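PDB 2WOL: clavulanic acid biosynthesis oligopeptide binding protein 2 from Streptomyces clavuligerus, which probably binds oligopeptides as an extracellular solute-binding protein of the clavulanic acid biosynthetic pathway. Local coordinates for residues E91-G95 with G96-T100; V257-L260 with D261-I265. All coordinates share one frame; numbering follows the deposited sequence.

The two contacts are both local pieces of secondary structure, and they lie on opposite sides of the chain's centre, their own centres about 48 Å apart and their nearest atoms about 37 Å apart. Contact 1 comes first along the chain: residues 91-100 form a surface hairpin whose first strand, 91-93, is an outermost strand of a four-stranded antiparallel sheet. Contact 2 follows, a single short helix, 257-265, that comes just after strand 248-253 of a separate five-stranded mixed sheet. They share no strand or helix and do not touch, so they mark two well-separated regions of this large solute-binding fold.

Contact 1. Residues E91-G95 with G96-T100; sequences EVSDG and GRTWT
The carbonyl oxygen of D94 is gripped twice by R97. R97 NH1 reaches D94 O at 3.1 Å with a nearly straight N-H (162°), while the backbone N of R97 approaches from the opposite face of the carbonyl plane. The oxygen lies at the guanidinium's edge, almost in its plane. Arginine suits this place because its long, extended chain can pack CB, CG and CD against the same oxygen that its end binds.

The carboxylate of D94 serves the other strand: T98 OG1 donates at 2.7 Å to the anti lone pair of D94 OD2, turned away from the other oxygen. T98 holds its hydroxyl beside its backbone N (chi1 -55°), where the aspartate can meet it. On this face a water is held by E91 O, S93 OG and T100 OG1, tying both strands, and E91 OE2 forms a salt bridge with R102.

V92 and W99 occupy the other face as a non-hydrogen-bonded pair. V92 CG2 stands over the face of the indole's six-membered ring, 3.5 Å from its centroid, a CH-pi contact, and the W99 ring plane meets that of F183 at about 45°. W99 NE1 donates to G96 O at 3.1 Å, near the ring plane, which helps to fix the indole's rotation. D94, G95 and G96 all have positive phi, and a side chain at G96 would run into G95 O, hence glycine.

Paired backbone bonds join E91 to T100 and S93 to T98, and R97 and T98 both face S93: a beta hairpin with a classic bulge beside its turn.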
# COMPACT_ATOMS: atom_id res chain seq x y z
N GLU A 91 18.77 15.67 -1.98
CA GLU A 91 19.04 17.09 -2.17
C GLU A 91 18.27 17.55 -3.39
O GLU A 91 18.51 17.08 -4.51
CB GLU A 91 20.54 17.34 -2.36
CG GLU A 91 21.41 16.91 -1.18
CD GLU A 91 22.91 17.00 -1.46
OE1 GLU A 91 23.29 17.53 -2.53
OE2 GLU A 91 23.70 16.53 -0.62
N VAL A 92 17.32 18.45 -3.17
CA VAL A 92 16.41 18.88 -4.23
C VAL A 92 16.91 20.16 -4.89
O VAL A 92 17.27 21.13 -4.21
CB VAL A 92 14.97 19.08 -3.69
CG1 VAL A 92 13.99 19.30 -4.83
CG2 VAL A 92 14.53 17.88 -2.87
N SER A 93 16.95 20.14 -6.22
CA SER A 93 17.27 21.32 -7.01
C SER A 93 16.39 21.37 -8.26
O SER A 93 15.59 20.45 -8.49
CB SER A 93 18.76 21.34 -7.39
OG SER A 93 19.14 20.17 -8.09
N ASP A 94 16.51 22.45 -9.03
CA ASP A 94 15.74 22.64 -10.27
C ASP A 94 14.23 22.58 -10.06
O ASP A 94 13.50 22.02 -10.88
CB ASP A 94 16.19 21.66 -11.36
CG ASP A 94 17.64 21.86 -11.78
OD1 ASP A 94 18.10 23.03 -11.81
OD2 ASP A 94 18.32 20.86 -12.09
N GLY A 95 13.76 23.17 -8.96
CA GLY A 95 12.34 23.25 -8.64
C GLY A 95 11.66 21.90 -8.50
O GLY A 95 10.53 21.72 -8.96
N GLY A 96 12.35 20.96 -7.86
CA GLY A 96 11.81 19.62 -7.61
C GLY A 96 12.09 18.61 -8.71
O GLY A 96 11.60 17.48 -8.66
N ARG A 97 12.89 19.01 -9.70
CA ARG A 97 13.19 18.17 -10.86
C ARG A 97 14.48 17.37 -10.72
O ARG A 97 14.65 16.36 -11.39
CB ARG A 97 13.27 19.02 -12.13
CG ARG A 97 11.95 19.59 -12.61
CD ARG A 97 12.19 20.61 -13.72
NE ARG A 97 10.96 21.27 -14.15
CZ ARG A 97 10.46 22.38 -13.59
NH1 ARG A 97 11.08 22.96 -12.57
NH2 ARG A 97 9.33 22.90 -14.06
N THR A 98 15.39 17.82 -9.87
CA THR A 98 16.68 17.16 -9.72
C THR A 98 16.95 16.73 -8.28
O THR A 98 16.87 17.54 -7.35
CB THR A 98 17.83 18.03 -10.29
OG1 THR A 98 17.52 18.36 -11.65
CG2 THR A 98 19.16 17.29 -10.23
N TRP A 99 17.25 15.45 -8.12
CA TRP A 99 17.43 14.84 -6.81
C TRP A 99 18.80 14.18 -6.72
O TRP A 99 19.12 13.29 -7.51
CB TRP A 99 16.32 13.83 -6.55
CG TRP A 99 14.99 14.46 -6.32
CD1 TRP A 99 14.21 15.09 -7.25
CD2 TRP A 99 14.29 14.54 -5.08
NE1 TRP A 99 13.06 15.55 -6.66
CE2 TRP A 99 13.08 15.23 -5.33
CE3 TRP A 99 14.57 14.10 -3.78
CZ2 TRP A 99 12.15 15.49 -4.32
CZ3 TRP A 99 13.64 14.34 -2.78
CH2 TRP A 99 12.45 15.04 -3.05
N THR A 100 19.59 14.62 -5.75
CA THR A 100 20.95 14.15 -5.56
C THR A 100 21.10 13.42 -4.22
O THR A 100 20.61 13.90 -3.19
CB THR A 100 21.95 15.33 -5.64
OG1 THR A 100 21.79 16.00 -6.90
CG2 THR A 100 23.39 14.87 -5.48
O HOH W 1 20.00 18.09 -6.45

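Contact 2. Residues V257-L260 with D261-I265; sequences VDVL and DARLI
L260 and L264 pack one turn apart on the tight, buried side of the helix: L264 N donates to L260 O at 2.9 Å, and L264 CB rests 3.3 Å from the same oxygen. Both leucines touch N272 of strand 271-272. L264 and I265 pack on F534, and I265 also meets A282 and R285, which sets the helix between strand 523-534 and helix 280-288; branched apolar chains suit this side.

D261 is buried as well. V257 O is shared by D261 N, at 3.2 Å, and by a water that also donates to D261 OD1. The carboxylate's CG stands anti to its own carbonyl carbon (chi1 -74°), which turns it back toward the preceding turn, 3.5 Å from V257 O. D261 OD2 also accepts from the backbone N of Q279, so a short acidic side chain suits the place by linking the helix to the chain that leads into helix 280-288.

The outer side is looser, with D258 and A262 exposed and V259 and R263 partly covered. A second water bridges D258 OD1 and D261 OD2, whose like charges, 4.5 Å apart, it would help to screen. R263 lies alongside V259, its CD 3.6 Å from V259 CG1, and that methyl meets the guanidinium at its edge. A bend at chi3 (76°) turns the arginine's end, where NE makes a salt bridge with E268.

Successive i to i+4 backbone bonds mark a short alpha-helix, amphipathic in a qualified sense: L260, L264, I265 and the buried D261 face the fold, and D258, V259, A262 and R263 the more open side.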
# COMPACT_ATOMS: atom_id res chain seq x y z
N VAL A 257 -5.95 -19.83 6.58
CA VAL A 257 -5.95 -18.63 7.42
C VAL A 257 -6.41 -18.89 8.86
O VAL A 257 -5.89 -18.27 9.79
CB VAL A 257 -6.74 -17.45 6.78
CG1 VAL A 257 -5.95 -16.87 5.60
CG2 VAL A 257 -8.15 -17.87 6.36
N ASP A 258 -7.36 -19.80 9.06
CA ASP A 258 -7.82 -20.11 10.41
C ASP A 258 -6.85 -21.01 11.16
O ASP A 258 -6.66 -20.85 12.37
CB ASP A 258 -9.23 -20.69 10.41
CG ASP A 258 -10.26 -19.70 9.92
OD1 ASP A 258 -10.41 -18.63 10.54
OD2 ASP A 258 -10.92 -19.98 8.90
N VAL A 259 -6.24 -21.95 10.43
CA VAL A 259 -5.14 -22.76 10.95
C VAL A 259 -4.01 -21.84 11.43
O VAL A 259 -3.49 -22.02 12.54
CB VAL A 259 -4.63 -23.74 9.86
CG1 VAL A 259 -3.28 -24.35 10.22
CG2 VAL A 259 -5.65 -24.84 9.62
N LEU A 260 -3.65 -20.86 10.61
CA LEU A 260 -2.63 -19.88 10.95
C LEU A 260 -2.93 -19.18 12.28
O LEU A 260 -2.09 -19.15 13.17
CB LEU A 260 -2.48 -18.86 9.82
CG LEU A 260 -1.31 -17.88 9.89
CD1 LEU A 260 -1.02 -17.34 8.50
CD2 LEU A 260 -1.55 -16.73 10.86
N ASP A 261 -4.13 -18.61 12.40
CA ASP A 261 -4.52 -17.89 13.61
C ASP A 261 -4.44 -18.78 14.85
O ASP A 261 -3.96 -18.35 15.90
CB ASP A 261 -5.96 -17.38 13.51
CG ASP A 261 -6.11 -16.20 12.57
OD1 ASP A 261 -5.09 -15.58 12.19
OD2 ASP A 261 -7.26 -15.88 12.24
N ALA A 262 -4.93 -20.02 14.73
CA ALA A 262 -4.94 -20.94 15.87
C ALA A 262 -3.53 -21.25 16.34
O ALA A 262 -3.25 -21.25 17.54
CB ALA A 262 -5.68 -22.22 15.52
N ARG A 263 -2.63 -21.51 15.40
CA ARG A 263 -1.26 -21.88 15.73
C ARG A 263 -0.44 -20.68 16.22
O ARG A 263 0.43 -20.82 17.07
CB ARG A 263 -0.61 -22.59 14.55
CG ARG A 263 -1.26 -23.95 14.28
CD ARG A 263 -0.94 -24.53 12.92
NE ARG A 263 0.40 -25.08 12.83
CZ ARG A 263 0.87 -25.74 11.77
NH1 ARG A 263 0.10 -25.95 10.71
NH2 ARG A 263 2.11 -26.20 11.78
N LEU A 264 -0.75 -19.50 15.69
CA LEU A 264 -0.16 -18.25 16.16
C LEU A 264 -0.54 -17.99 17.62
O LEU A 264 0.33 -17.74 18.47
CB LEU A 264 -0.61 -17.08 15.28
CG LEU A 264 -0.22 -15.66 15.70
CD1 LEU A 264 1.27 -15.45 15.56
CD2 LEU A 264 -0.98 -14.66 14.86
N ILE A 265 -1.84 -18.05 17.91
CA ILE A 265 -2.33 -17.80 19.27
C ILE A 265 -1.81 -18.85 20.26
O ILE A 265 -1.52 -18.53 21.42
CB ILE A 265 -3.88 -17.64 19.29
CG1 ILE A 265 -4.29 -16.37 18.53
CG2 ILE A 265 -4.43 -17.63 20.73
CD1 ILE A 265 -5.79 -16.24 18.25
O HOH W 2 -4.94 -15.72 9.49
O HOH W 3 -9.43 -17.48 12.87